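Putative L-alanine-DL-glutamate epimerase (PDB 3GO2) probably acts as a magnesium-binding racemase or epimerase of the mandelate racemase and muconate lactonizing enzyme family. Local coordinates at residues A[51-56]-A[74-79]; A[41-46]-A[293-298]; A[23-28]-A[60-65]; A[10-13]-A[18-21]; A[55-60]-A[65-70]. All blocks are in the same frame, centred on the assembly; numbering follows the deposited sequence.

Contact 1 of 5, residues A[51-56]-A[74-79]; sequences EQLGKR and CLTRPA. With MG (magnesium ion), chain C.
Arg-56 and Leu-75 carry a small helix-to-helix packing contact in the N-terminal domain, with the last turns of helix 46-57 set against the C-terminal part of helix 65-76. The two side chains approach from opposite directions, the leucine branch meeting the flat face of the guanidinium. Leu-75 CD1 lies 3.6 Å above the plane of the Arg-56 guanidinium, over its centre, with CZ the nearest atom, and Leu-75 CD2 stands beside it at 3.9 Å from Arg-56 NH2. A flat guanidinium forms its hydrogen bonds in its own plane, so its face can accept a methyl group without costing a polar bond, and this suits an arginine at an exposed margin. The chain reaches that position by bending at chi2 (-73°) and again at chi3 (-55°), which turns the face of the guanidinium to the leucine methyl.

Deeper in, Leu-53 CD2 comes within 4.4 Å of Thr-76 CG2, a loose apolar touch. Thr-76 suits this place because its methyl can face the leucine while OG1 is satisfied by the carbonyl of Ala-72, one helical turn back. Two residues on from Thr-76, Pro-78 O binds a magnesium ion at 2.4 Å, together with two waters and with Tyr-249 and Thr-270 of a second subunit, so the ion bridges two chains.

Helix 82-103 covers the inner side, where Ile-88 touches both Leu-53 and Thr-76, while Phe-181 of the second subunit packs on Leu-75 and Thr-10 of strand 5-14 binds the carboxylate of Glu-51.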
# COMPACT_ATOMS: atom_id res chain seq x y z
N GLU A 51 30.92 -2.26 -31.55
CA GLU A 51 31.93 -1.57 -32.36
C GLU A 51 32.19 -0.14 -31.90
O GLU A 51 33.33 0.30 -31.90
CB GLU A 51 31.55 -1.60 -33.85
CG GLU A 51 31.76 -2.99 -34.49
CD GLU A 51 33.24 -3.43 -34.59
OE1 GLU A 51 34.14 -2.56 -34.65
OE2 GLU A 51 33.53 -4.64 -34.62
N GLN A 52 31.15 0.58 -31.49
CA GLN A 52 31.30 1.95 -30.96
C GLN A 52 31.93 1.95 -29.58
O GLN A 52 32.88 2.68 -29.30
CB GLN A 52 29.94 2.65 -30.88
CG GLN A 52 29.42 3.02 -32.21
CD GLN A 52 30.31 4.07 -32.84
OE1 GLN A 52 30.34 5.20 -32.37
NE2 GLN A 52 31.07 3.68 -33.85
N LEU A 53 31.39 1.14 -28.68
CA LEU A 53 31.92 1.07 -27.32
C LEU A 53 33.35 0.56 -27.23
O LEU A 53 34.14 1.03 -26.40
CB LEU A 53 31.00 0.23 -26.42
CG LEU A 53 29.69 0.94 -26.07
CD1 LEU A 53 28.79 0.01 -25.27
CD2 LEU A 53 29.97 2.24 -25.28
N GLY A 54 33.70 -0.41 -28.08
CA GLY A 54 35.04 -0.96 -28.08
C GLY A 54 36.09 0.07 -28.43
O GLY A 54 37.22 0.02 -27.94
N LYS A 55 35.74 1.02 -29.28
CA LYS A 55 36.66 2.13 -29.61
C LYS A 55 37.04 2.94 -28.40
O LYS A 55 38.15 3.48 -28.34
CB LYS A 55 36.04 3.04 -30.66
CG LYS A 55 35.84 2.38 -31.97
CD LYS A 55 35.14 3.30 -32.95
CE LYS A 55 35.12 2.69 -34.32
NZ LYS A 55 35.37 3.74 -35.37
N ARG A 56 36.12 3.07 -27.45
CA ARG A 56 36.37 3.85 -26.24
C ARG A 56 37.24 3.07 -25.24
O ARG A 56 37.93 3.65 -24.40
CB ARG A 56 35.04 4.23 -25.57
CG ARG A 56 34.01 4.85 -26.51
CD ARG A 56 34.40 6.25 -26.88
NE ARG A 56 34.61 7.05 -25.68
CZ ARG A 56 33.82 8.04 -25.27
NH1 ARG A 56 32.74 8.40 -25.98
NH2 ARG A 56 34.11 8.70 -24.15
N CYS A 74 27.23 5.43 -18.39
CA CYS A 74 27.13 6.89 -18.52
C CYS A 74 26.91 7.30 -19.97
O CYS A 74 26.01 8.09 -20.27
CB CYS A 74 28.38 7.58 -17.98
SG CYS A 74 28.59 7.55 -16.19
N LEU A 75 27.73 6.75 -20.88
CA LEU A 75 27.72 7.17 -22.27
C LEU A 75 26.45 6.80 -23.00
O LEU A 75 26.09 7.45 -23.98
CB LEU A 75 28.91 6.55 -23.02
CG LEU A 75 30.28 6.98 -22.55
CD1 LEU A 75 31.37 6.18 -23.33
CD2 LEU A 75 30.46 8.51 -22.69
N THR A 76 25.77 5.75 -22.54
CA THR A 76 24.56 5.28 -23.19
C THR A 76 23.33 5.36 -22.29
O THR A 76 22.30 4.78 -22.63
CB THR A 76 24.73 3.83 -23.67
OG1 THR A 76 25.05 2.98 -22.56
CG2 THR A 76 25.84 3.76 -24.73
N ARG A 77 23.43 6.10 -21.19
CA ARG A 77 22.37 6.17 -20.18
C ARG A 77 20.96 6.36 -20.77
O ARG A 77 20.03 5.67 -20.37
CB ARG A 77 22.67 7.23 -19.11
CG ARG A 77 22.56 6.80 -17.69
CD ARG A 77 22.87 7.98 -16.73
NE ARG A 77 23.01 7.48 -15.36
CZ ARG A 77 24.12 7.38 -14.68
NH1 ARG A 77 25.30 7.85 -15.13
NH2 ARG A 77 24.04 6.84 -13.46
N PRO A 78 20.80 7.29 -21.73
CA PRO A 78 19.44 7.55 -22.23
C PRO A 78 18.77 6.35 -22.90
O PRO A 78 17.55 6.19 -22.78
CB PRO A 78 19.64 8.69 -23.22
CG PRO A 78 20.87 9.41 -22.71
CD PRO A 78 21.76 8.31 -22.21
N ALA A 79 19.55 5.53 -23.59
CA ALA A 79 18.98 4.41 -24.33
C ALA A 79 19.46 3.09 -23.75
O ALA A 79 19.60 2.10 -24.45
CB ALA A 79 19.34 4.53 -25.82
MG MG C . 15.75 5.18 -21.58
O HOH W 1 14.10 3.62 -20.47
O HOH W 2 16.14 3.19 -22.79

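Contact 2 of 5, residues A[41-46]-A[293-298]; sequences FGSPGV and TIWNGV
Trp-295 buries the most surface here, pushing the six-membered part of its indole against Phe-41 and Ser-43. All three meet at one atom, CZ2. The Phe-41 ring presents an edge to it, CD2 lying 4.0 Å from Trp-295 CZ2, and the two side chains cross at about a right angle. The carbonyl of Phe-41 reaches the indole in plane, at the ring edge, its O 3.9 Å from Trp-295 CZ2. Ser-43 OG approaches more closely, 3.6 Å from the same CZ2. That hydroxyl stands beside its own backbone N (chi1 -58°), where it receives a hydrogen bond from a water at 2.9 Å; the water in turn accepts a weak bond, 3.0 Å long, from Trp-295 NE1. A large aromatic with a single N-H suits this place: it fills a buried interface, and its polar atom has a water. Ser-43, small and polar, also hydrogen-bonds Glu-86 of helix 82-103.

Pro-78 of the second subunit packs on both Phe-41 and Trp-295, and Phe-41 also touches Glu-269, a magnesium ligand. Loop 41-46 belongs to the N-terminal domain, whereas Trp-295 sits in the short helix following barrel strand 288-291. Such a meeting of a capping-domain loop with the C-terminal ends of barrel strands, beside the metal site, is characteristic of the enolase superfamily.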
# COMPACT_ATOMS: atom_id res chain seq x y z
N PHE A 41 17.80 -13.44 -31.18
CA PHE A 41 16.69 -13.42 -30.22
C PHE A 41 16.20 -11.99 -30.02
O PHE A 41 16.26 -11.44 -28.93
CB PHE A 41 17.10 -14.06 -28.90
CG PHE A 41 15.93 -14.50 -28.03
CD1 PHE A 41 14.96 -15.35 -28.53
CD2 PHE A 41 15.85 -14.10 -26.70
CE1 PHE A 41 13.89 -15.77 -27.74
CE2 PHE A 41 14.79 -14.52 -25.90
CZ PHE A 41 13.81 -15.36 -26.44
N GLY A 42 15.73 -11.41 -31.11
CA GLY A 42 15.06 -10.12 -31.08
C GLY A 42 15.99 -8.94 -30.89
O GLY A 42 15.53 -7.87 -30.48
N SER A 43 17.27 -9.11 -31.25
CA SER A 43 18.29 -8.15 -30.85
C SER A 43 19.17 -7.65 -32.01
O SER A 43 20.39 -7.71 -31.94
CB SER A 43 19.18 -8.79 -29.76
OG SER A 43 18.43 -9.20 -28.63
N PRO A 44 18.55 -7.08 -33.06
CA PRO A 44 19.37 -6.44 -34.08
C PRO A 44 20.16 -5.25 -33.52
O PRO A 44 19.64 -4.52 -32.69
CB PRO A 44 18.33 -5.92 -35.09
CG PRO A 44 17.07 -5.74 -34.28
CD PRO A 44 17.11 -6.82 -33.24
N GLY A 45 21.39 -5.07 -33.99
CA GLY A 45 22.18 -3.90 -33.64
C GLY A 45 23.26 -4.09 -32.58
O GLY A 45 24.06 -3.16 -32.33
N VAL A 46 23.31 -5.26 -31.93
CA VAL A 46 24.31 -5.45 -30.86
C VAL A 46 25.75 -5.25 -31.36
O VAL A 46 26.57 -4.60 -30.70
CB VAL A 46 24.21 -6.85 -30.17
CG1 VAL A 46 25.21 -6.94 -29.04
CG2 VAL A 46 22.76 -7.07 -29.65
N THR A 293 23.10 -13.96 -18.52
CA THR A 293 24.42 -13.44 -18.23
C THR A 293 25.17 -13.09 -19.51
O THR A 293 26.12 -12.32 -19.48
CB THR A 293 25.28 -14.40 -17.37
OG1 THR A 293 25.89 -15.40 -18.20
CG2 THR A 293 24.48 -15.04 -16.24
N ILE A 294 24.76 -13.68 -20.62
CA ILE A 294 25.31 -13.35 -21.93
C ILE A 294 24.91 -11.91 -22.31
O ILE A 294 25.73 -11.11 -22.79
CB ILE A 294 24.79 -14.37 -22.99
CG1 ILE A 294 25.14 -15.81 -22.61
CG2 ILE A 294 25.29 -14.00 -24.38
CD1 ILE A 294 26.59 -16.04 -22.17
N TRP A 295 23.65 -11.58 -22.08
CA TRP A 295 23.14 -10.24 -22.25
C TRP A 295 23.68 -9.23 -21.20
O TRP A 295 24.09 -8.12 -21.54
CB TRP A 295 21.61 -10.29 -22.11
CG TRP A 295 20.90 -10.75 -23.33
CD1 TRP A 295 21.40 -11.49 -24.36
CD2 TRP A 295 19.54 -10.46 -23.66
NE1 TRP A 295 20.43 -11.68 -25.32
CE2 TRP A 295 19.28 -11.06 -24.91
CE3 TRP A 295 18.51 -9.76 -23.02
CZ2 TRP A 295 18.03 -10.96 -25.54
CZ3 TRP A 295 17.29 -9.65 -23.66
CH2 TRP A 295 17.06 -10.25 -24.89
N ASN A 296 23.62 -9.61 -19.92
CA ASN A 296 23.95 -8.67 -18.83
C ASN A 296 25.43 -8.44 -18.59
O ASN A 296 25.84 -7.39 -18.08
CB ASN A 296 23.29 -9.13 -17.52
CG ASN A 296 21.87 -8.64 -17.39
OD1 ASN A 296 21.63 -7.53 -16.92
ND2 ASN A 296 20.91 -9.49 -17.74
N GLY A 297 26.24 -9.43 -18.96
CA GLY A 297 27.59 -9.56 -18.43
C GLY A 297 27.53 -10.35 -17.15
O GLY A 297 26.63 -10.19 -16.32
N VAL A 298 28.50 -11.23 -16.96
CA VAL A 298 28.52 -12.04 -15.77
C VAL A 298 28.74 -11.24 -14.48
O VAL A 298 28.20 -11.62 -13.44
CB VAL A 298 29.58 -13.21 -15.93
CG1 VAL A 298 29.90 -13.87 -14.60
CG2 VAL A 298 29.07 -14.22 -16.96
O HOH W 3 20.00 -11.62 -28.26

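Contact 3 of 5, residues A[23-28]-A[60-65]; sequences VKLTTD and ASVMEH
The type I turn from Ser-61 to Glu-64 rests on the central strand of the N-terminal three-stranded sheet, with Val-62 of the turn inserted against Leu-25 and Thr-27. One methyl group makes both contacts. Val-62 CG2 is 3.8 Å from Thr-27 CG2 and 4.0 Å from Leu-25 CD2, meeting each side chain at a slant. Leu-25 and Thr-27, two residues apart in an extended strand, point to the same face of the sheet.

With Val-62 CG1 set between backbone N and carbonyl carbon (chi1 72°), CG2 is left anti to the N and faces the strand. Thr-27 turns its own methyl toward the valine, while its OG1 bonds the backbone N of Ile-31 in the short connection to strand 32-37. A threonine therefore serves two purposes at the strand end, apolar toward the turn and polar toward the connection. Ser-61 holds the turn from within: its OG accepts a 3.1 Å hydrogen bond from the backbone N of Met-63, an ST turn, and its carbonyl O accepts another, 3.2 Å long, from the N of Glu-64.

Val-5 of strand 5-14 and Ala-98 of helix 82-103 also touch Val-62, and Leu-95 of that helix covers Leu-25. Between 23-28 and 60-65 no hydrogen bond is made, although the backbone of Ala-60 bonds that of Val-5 on the edge strand. The contact thus rests on buried methyl packing, while the hydrogen bonds of each segment go to its own turn or to other neighbours.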
# COMPACT_ATOMS: atom_id res chain seq x y z
N VAL A 23 32.94 -11.49 -29.41
CA VAL A 23 33.86 -10.38 -29.13
C VAL A 23 35.25 -10.97 -28.87
O VAL A 23 35.39 -11.94 -28.13
CB VAL A 23 33.44 -9.53 -27.92
CG1 VAL A 23 34.48 -8.43 -27.61
CG2 VAL A 23 32.07 -8.91 -28.18
N LYS A 24 36.25 -10.36 -29.50
CA LYS A 24 37.66 -10.74 -29.35
C LYS A 24 38.42 -9.52 -28.88
O LYS A 24 38.53 -8.53 -29.60
CB LYS A 24 38.23 -11.20 -30.69
CG LYS A 24 39.66 -11.63 -30.58
CD LYS A 24 40.28 -11.89 -31.94
CE LYS A 24 41.62 -12.52 -31.79
NZ LYS A 24 42.26 -12.69 -33.16
N LEU A 25 38.95 -9.59 -27.67
CA LEU A 25 39.62 -8.46 -27.04
C LEU A 25 41.08 -8.85 -26.83
O LEU A 25 41.36 -9.90 -26.26
CB LEU A 25 38.94 -8.16 -25.70
CG LEU A 25 39.47 -7.02 -24.85
CD1 LEU A 25 38.31 -6.51 -23.95
CD2 LEU A 25 40.72 -7.39 -24.03
N THR A 26 42.01 -8.01 -27.29
CA THR A 26 43.43 -8.35 -27.18
C THR A 26 44.12 -7.32 -26.30
O THR A 26 43.85 -6.12 -26.43
CB THR A 26 44.11 -8.35 -28.60
OG1 THR A 26 43.45 -9.27 -29.47
CG2 THR A 26 45.61 -8.74 -28.51
N THR A 27 45.02 -7.79 -25.42
CA THR A 27 45.78 -6.90 -24.54
C THR A 27 47.19 -6.64 -25.11
O THR A 27 47.65 -7.33 -26.02
CB THR A 27 45.91 -7.48 -23.13
OG1 THR A 27 46.86 -8.55 -23.12
CG2 THR A 27 44.57 -8.05 -22.66
N ASP A 28 47.90 -5.68 -24.52
CA ASP A 28 49.25 -5.34 -24.96
C ASP A 28 50.22 -6.52 -24.82
O ASP A 28 51.20 -6.61 -25.58
CB ASP A 28 49.78 -4.13 -24.17
CG ASP A 28 51.19 -3.76 -24.57
OD1 ASP A 28 51.38 -3.20 -25.67
OD2 ASP A 28 52.12 -4.06 -23.78
N ALA A 60 42.55 1.62 -22.38
CA ALA A 60 42.21 1.47 -20.97
C ALA A 60 42.80 0.18 -20.41
O ALA A 60 43.22 -0.69 -21.16
CB ALA A 60 40.68 1.49 -20.78
N SER A 61 42.82 0.04 -19.09
CA SER A 61 43.31 -1.18 -18.45
C SER A 61 42.33 -2.33 -18.64
O SER A 61 41.15 -2.19 -18.36
CB SER A 61 43.48 -0.98 -16.94
OG SER A 61 43.93 -2.19 -16.33
N VAL A 62 42.84 -3.48 -19.07
CA VAL A 62 42.02 -4.71 -19.15
C VAL A 62 41.49 -5.15 -17.79
O VAL A 62 40.45 -5.85 -17.71
CB VAL A 62 42.79 -5.88 -19.77
CG1 VAL A 62 43.86 -6.41 -18.82
CG2 VAL A 62 41.85 -7.01 -20.22
N MET A 63 42.18 -4.74 -16.73
CA MET A 63 41.81 -5.16 -15.38
C MET A 63 40.59 -4.40 -14.85
O MET A 63 39.87 -4.89 -13.97
CB MET A 63 42.98 -4.95 -14.43
CG MET A 63 44.29 -5.60 -14.88
SD MET A 63 44.26 -7.43 -15.08
CE MET A 63 44.64 -7.87 -13.44
N GLU A 64 40.31 -3.23 -15.41
CA GLU A 64 39.33 -2.31 -14.83
C GLU A 64 37.96 -2.48 -15.50
O GLU A 64 37.44 -1.58 -16.17
CB GLU A 64 39.86 -0.87 -14.93
CG GLU A 64 41.07 -0.65 -14.03
CD GLU A 64 41.74 0.70 -14.11
OE1 GLU A 64 41.22 1.61 -14.75
OE2 GLU A 64 42.84 0.81 -13.51
N HIS A 65 37.37 -3.65 -15.33
CA HIS A 65 36.12 -3.92 -16.03
C HIS A 65 34.95 -3.13 -15.47
O HIS A 65 34.10 -2.66 -16.24
CB HIS A 65 35.82 -5.42 -16.18
CG HIS A 65 35.75 -6.20 -14.89
ND1 HIS A 65 34.59 -6.31 -14.15
CD2 HIS A 65 36.69 -6.93 -14.23
CE1 HIS A 65 34.82 -7.09 -13.11
NE2 HIS A 65 36.08 -7.49 -13.13

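Contact 4 of 5, residues A[10-13]-A[18-21]; sequences TLCC and RNYH
Cys-12 SG sits over one face of the His-21 imidazole, 3.4 Å above the plane and offset toward the rim, so that CE1 is its nearest ring atom at 3.5 Å. At the edge of that ring, in its plane, a water lies 2.8 Å from His-21 ND1; the same water donates a longer bond to Leu-11 O. The phenyl group of Phe-37, on the next strand, meets the imidazole as well, the two planes inclined by about 30°. The Tyr-20 ring is approached differently: Cys-13 SG comes to it obliquely, 4.1 Å from Tyr-20 CD2, while the phenol OH bonds Glu-352.

The sulfur of Cys-12 reaches the imidazole because it is anti to its own backbone N (chi1 -178°), which sends it mainly across the strand direction, leaning toward Asn-19, whose CB lies 3.6 Å from Cys-12 SG. Cysteine is a fitting neighbour for an aromatic ring here, compact and polarisable enough for its sulfur to sit close over a ring face.

These residues belong to the beta hairpin of strands 5-14 and 19-27, the first two strands of the three-stranded antiparallel sheet of the N-terminal domain. Cys-12 and His-21 are a non-hydrogen-bonded pair, with both side chains on one face of the sheet; Cys-13 and Tyr-20, the adjacent hydrogen-bonded pair, project from the other. Cys-13 N gives a 3.0 Å bond to Tyr-20 O, and Tyr-20 N returns one of 2.9 Å to Cys-13 O. Ile-384 of helix 381-386 covers Cys-13, while Pro-389, the last modelled residue, packs on Cys-12 and Asn-19.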
# COMPACT_ATOMS: atom_id res chain seq x y z
N THR A 10 34.87 -7.85 -33.51
CA THR A 10 33.73 -8.75 -33.48
C THR A 10 33.82 -9.71 -34.65
O THR A 10 34.35 -9.35 -35.71
CB THR A 10 32.37 -7.99 -33.54
OG1 THR A 10 32.32 -7.18 -34.72
CG2 THR A 10 32.17 -7.10 -32.30
N LEU A 11 33.34 -10.93 -34.44
CA LEU A 11 33.34 -11.98 -35.45
C LEU A 11 31.97 -12.63 -35.51
O LEU A 11 31.20 -12.59 -34.55
CB LEU A 11 34.38 -13.07 -35.13
CG LEU A 11 35.87 -12.73 -35.09
CD1 LEU A 11 36.29 -11.71 -33.98
CD2 LEU A 11 36.66 -14.04 -34.90
N CYS A 12 31.65 -13.23 -36.64
CA CYS A 12 30.33 -13.86 -36.83
C CYS A 12 30.47 -15.11 -37.69
O CYS A 12 31.28 -15.14 -38.61
CB CYS A 12 29.40 -12.84 -37.47
SG CYS A 12 27.71 -13.39 -37.73
N CYS A 13 29.73 -16.18 -37.37
CA CYS A 13 29.73 -17.37 -38.20
C CYS A 13 28.35 -17.99 -38.28
O CYS A 13 27.46 -17.73 -37.45
CB CYS A 13 30.76 -18.38 -37.68
SG CYS A 13 30.30 -19.21 -36.14
N ARG A 18 20.53 -19.44 -37.61
CA ARG A 18 20.92 -18.22 -36.99
C ARG A 18 22.45 -18.15 -37.09
O ARG A 18 23.09 -19.07 -37.57
CB ARG A 18 20.49 -18.20 -35.51
CG ARG A 18 21.05 -19.37 -34.73
CD ARG A 18 20.64 -19.33 -33.26
NE ARG A 18 21.12 -20.54 -32.58
CZ ARG A 18 20.99 -20.77 -31.28
NH1 ARG A 18 20.36 -19.88 -30.49
NH2 ARG A 18 21.46 -21.90 -30.76
N ASN A 19 23.03 -17.05 -36.62
CA ASN A 19 24.47 -16.93 -36.56
C ASN A 19 24.93 -16.90 -35.12
O ASN A 19 24.16 -16.57 -34.21
CB ASN A 19 24.90 -15.64 -37.22
CG ASN A 19 24.57 -15.62 -38.70
OD1 ASN A 19 24.75 -16.63 -39.38
ND2 ASN A 19 24.11 -14.48 -39.20
N TYR A 20 26.20 -17.20 -34.93
CA TYR A 20 26.86 -16.91 -33.66
C TYR A 20 27.68 -15.66 -33.83
O TYR A 20 28.19 -15.40 -34.90
CB TYR A 20 27.83 -18.01 -33.28
CG TYR A 20 27.25 -19.34 -32.90
CD1 TYR A 20 25.95 -19.49 -32.41
CD2 TYR A 20 28.05 -20.47 -32.95
CE1 TYR A 20 25.46 -20.72 -32.05
CE2 TYR A 20 27.57 -21.69 -32.58
CZ TYR A 20 26.28 -21.81 -32.12
OH TYR A 20 25.83 -23.06 -31.74
N HIS A 21 27.83 -14.90 -32.75
CA HIS A 21 28.68 -13.73 -32.74
C HIS A 21 29.66 -13.77 -31.57
O HIS A 21 29.34 -14.31 -30.52
CB HIS A 21 27.85 -12.45 -32.61
CG HIS A 21 26.83 -12.27 -33.69
ND1 HIS A 21 27.01 -11.36 -34.71
CD2 HIS A 21 25.62 -12.83 -33.88
CE1 HIS A 21 25.94 -11.38 -35.50
NE2 HIS A 21 25.09 -12.26 -35.02
O HOH W 4 29.40 -9.88 -34.91

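Contact 5 of 5, residues A[55-60]-A[65-70]; sequences KRLVGA and HERFFA
Arg-67 reaches back across the turn that connects two successive helices, 46-57 and 65-76, to bring NH2 of its guanidinium up to Leu-57 and Ala-60. This pair of helices joined by a loop belongs to the N-terminal domain of the enolase-superfamily fold. From CB the chain leaves anti to the backbone N (chi1 -175°), and CB, CG and CD serve as a spacer that makes no close approach to segment 55-60. Bends at chi2 and chi3 then swing the head toward the turn. NE faces Glu-64 in a long, weak ion pair. CZ comes within 4.0 Å of Ala-60 CB, and NH1 forms a salt bridge with Glu-71, one helical turn on. NH2 carries the contact: it has Leu-57 CD1 at 3.9 Å, lying in the guanidinium plane at its edge. Arginine suits this place because a long apolar stem can bring a charged head beside apolar side chains, while Glu-71 pairs with the charge.

Leu-57 also turns CD1 to Phe-68, 3.9 Å from the ring atom CD1, and the two side chains cross at about a right angle. Ile-91 of helix 82-103 touches both. Gly-59 suits the type II turn from Leu-57 to Ala-60 through its positive phi, and the turn points the CB of Ala-60 toward helix 65-76, where it stands 3.3 Å from Arg-67 NH2.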
# COMPACT_ATOMS: atom_id res chain seq x y z
N LYS A 55 35.74 1.02 -29.28
CA LYS A 55 36.66 2.13 -29.61
C LYS A 55 37.04 2.94 -28.40
O LYS A 55 38.15 3.48 -28.34
CB LYS A 55 36.04 3.04 -30.66
CG LYS A 55 35.84 2.38 -31.97
CD LYS A 55 35.14 3.30 -32.95
CE LYS A 55 35.12 2.69 -34.32
NZ LYS A 55 35.37 3.74 -35.37
N ARG A 56 36.12 3.07 -27.45
CA ARG A 56 36.37 3.85 -26.24
C ARG A 56 37.24 3.07 -25.24
O ARG A 56 37.93 3.65 -24.40
CB ARG A 56 35.04 4.23 -25.57
CG ARG A 56 34.01 4.85 -26.51
CD ARG A 56 34.40 6.25 -26.88
NE ARG A 56 34.61 7.05 -25.68
CZ ARG A 56 33.82 8.04 -25.27
NH1 ARG A 56 32.74 8.40 -25.98
NH2 ARG A 56 34.11 8.70 -24.15
N LEU A 57 37.18 1.75 -25.32
CA LEU A 57 37.88 0.87 -24.41
C LEU A 57 39.39 0.79 -24.72
O LEU A 57 40.20 0.65 -23.81
CB LEU A 57 37.21 -0.51 -24.44
CG LEU A 57 37.81 -1.54 -23.47
CD1 LEU A 57 37.86 -1.07 -21.98
CD2 LEU A 57 37.12 -2.89 -23.60
N VAL A 58 39.76 0.88 -26.00
CA VAL A 58 41.16 0.74 -26.40
C VAL A 58 41.97 1.78 -25.66
O VAL A 58 41.58 2.96 -25.60
CB VAL A 58 41.36 0.90 -27.93
CG1 VAL A 58 42.83 1.03 -28.28
CG2 VAL A 58 40.71 -0.30 -28.67
N GLY A 59 43.07 1.33 -25.04
CA GLY A 59 43.95 2.18 -24.28
C GLY A 59 43.71 2.14 -22.79
O GLY A 59 44.57 2.58 -22.01
N ALA A 60 42.55 1.62 -22.38
CA ALA A 60 42.21 1.47 -20.97
C ALA A 60 42.80 0.18 -20.41
O ALA A 60 43.22 -0.69 -21.16
CB ALA A 60 40.68 1.49 -20.78
N HIS A 65 37.37 -3.65 -15.33
CA HIS A 65 36.12 -3.92 -16.03
C HIS A 65 34.95 -3.13 -15.47
O HIS A 65 34.10 -2.66 -16.24
CB HIS A 65 35.82 -5.42 -16.18
CG HIS A 65 35.75 -6.20 -14.89
ND1 HIS A 65 34.59 -6.31 -14.15
CD2 HIS A 65 36.69 -6.93 -14.23
CE1 HIS A 65 34.82 -7.09 -13.11
NE2 HIS A 65 36.08 -7.49 -13.13
N GLU A 66 34.89 -2.93 -14.15
CA GLU A 66 33.77 -2.15 -13.62
C GLU A 66 33.91 -0.67 -13.97
O GLU A 66 32.91 0.04 -14.12
CB GLU A 66 33.64 -2.39 -12.13
CG GLU A 66 32.43 -1.80 -11.56
CD GLU A 66 31.13 -2.55 -11.82
OE1 GLU A 66 30.94 -3.42 -12.73
OE2 GLU A 66 30.22 -2.18 -11.07
N ARG A 67 35.14 -0.19 -14.15
CA ARG A 67 35.34 1.16 -14.70
C ARG A 67 34.72 1.27 -16.10
O ARG A 67 34.00 2.23 -16.42
CB ARG A 67 36.83 1.52 -14.77
CG ARG A 67 37.11 2.96 -15.21
CD ARG A 67 38.43 3.03 -15.99
NE ARG A 67 38.36 2.27 -17.24
CZ ARG A 67 37.70 2.64 -18.33
NH1 ARG A 67 37.05 3.81 -18.40
NH2 ARG A 67 37.68 1.84 -19.38
N PHE A 68 35.04 0.31 -16.96
CA PHE A 68 34.45 0.29 -18.32
C PHE A 68 32.91 0.27 -18.23
O PHE A 68 32.23 1.01 -18.94
CB PHE A 68 34.94 -0.89 -19.17
CG PHE A 68 34.02 -1.18 -20.35
CD1 PHE A 68 34.04 -0.38 -21.46
CD2 PHE A 68 33.07 -2.18 -20.26
CE1 PHE A 68 33.17 -0.60 -22.52
CE2 PHE A 68 32.18 -2.42 -21.32
CZ PHE A 68 32.24 -1.61 -22.45
N PHE A 69 32.38 -0.59 -17.38
CA PHE A 69 30.94 -0.68 -17.26
C PHE A 69 30.34 0.66 -16.84
O PHE A 69 29.35 1.14 -17.42
CB PHE A 69 30.52 -1.78 -16.28
CG PHE A 69 29.03 -1.88 -16.15
CD1 PHE A 69 28.29 -2.60 -17.08
CD2 PHE A 69 28.38 -1.22 -15.14
CE1 PHE A 69 26.91 -2.64 -16.98
CE2 PHE A 69 27.00 -1.23 -15.07
CZ PHE A 69 26.27 -1.96 -15.98
N ALA A 70 30.94 1.29 -15.82
CA ALA A 70 30.44 2.53 -15.29
C ALA A 70 30.48 3.61 -16.36
O ALA A 70 29.51 4.32 -16.55
CB ALA A 70 31.24 2.98 -14.04

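In the fold
Contacts 2 and 3 are buried, while 1, 4 and 5 are only partly so. Contacts 1 and 5 join the same pair of helices, 46-57 and 65-76, and in each an arginine head meets apolar groups, Leu-75 over its face in contact 1, Leu-57 at its edge in contact 5. Contact 3 uses methyl groups alone and adjoins contact 5 through Leu-25 and Leu-57. Contact 4 shares strand 19-27 with contact 3 but is held by backbone hydrogen bonds, and Thr-10 ties it to Glu-51 of contact 1. Contact 2 alone joins the N-terminal domain to the barrel, using an indole and a water; like contact 1, it lies near magnesium and the second subunit.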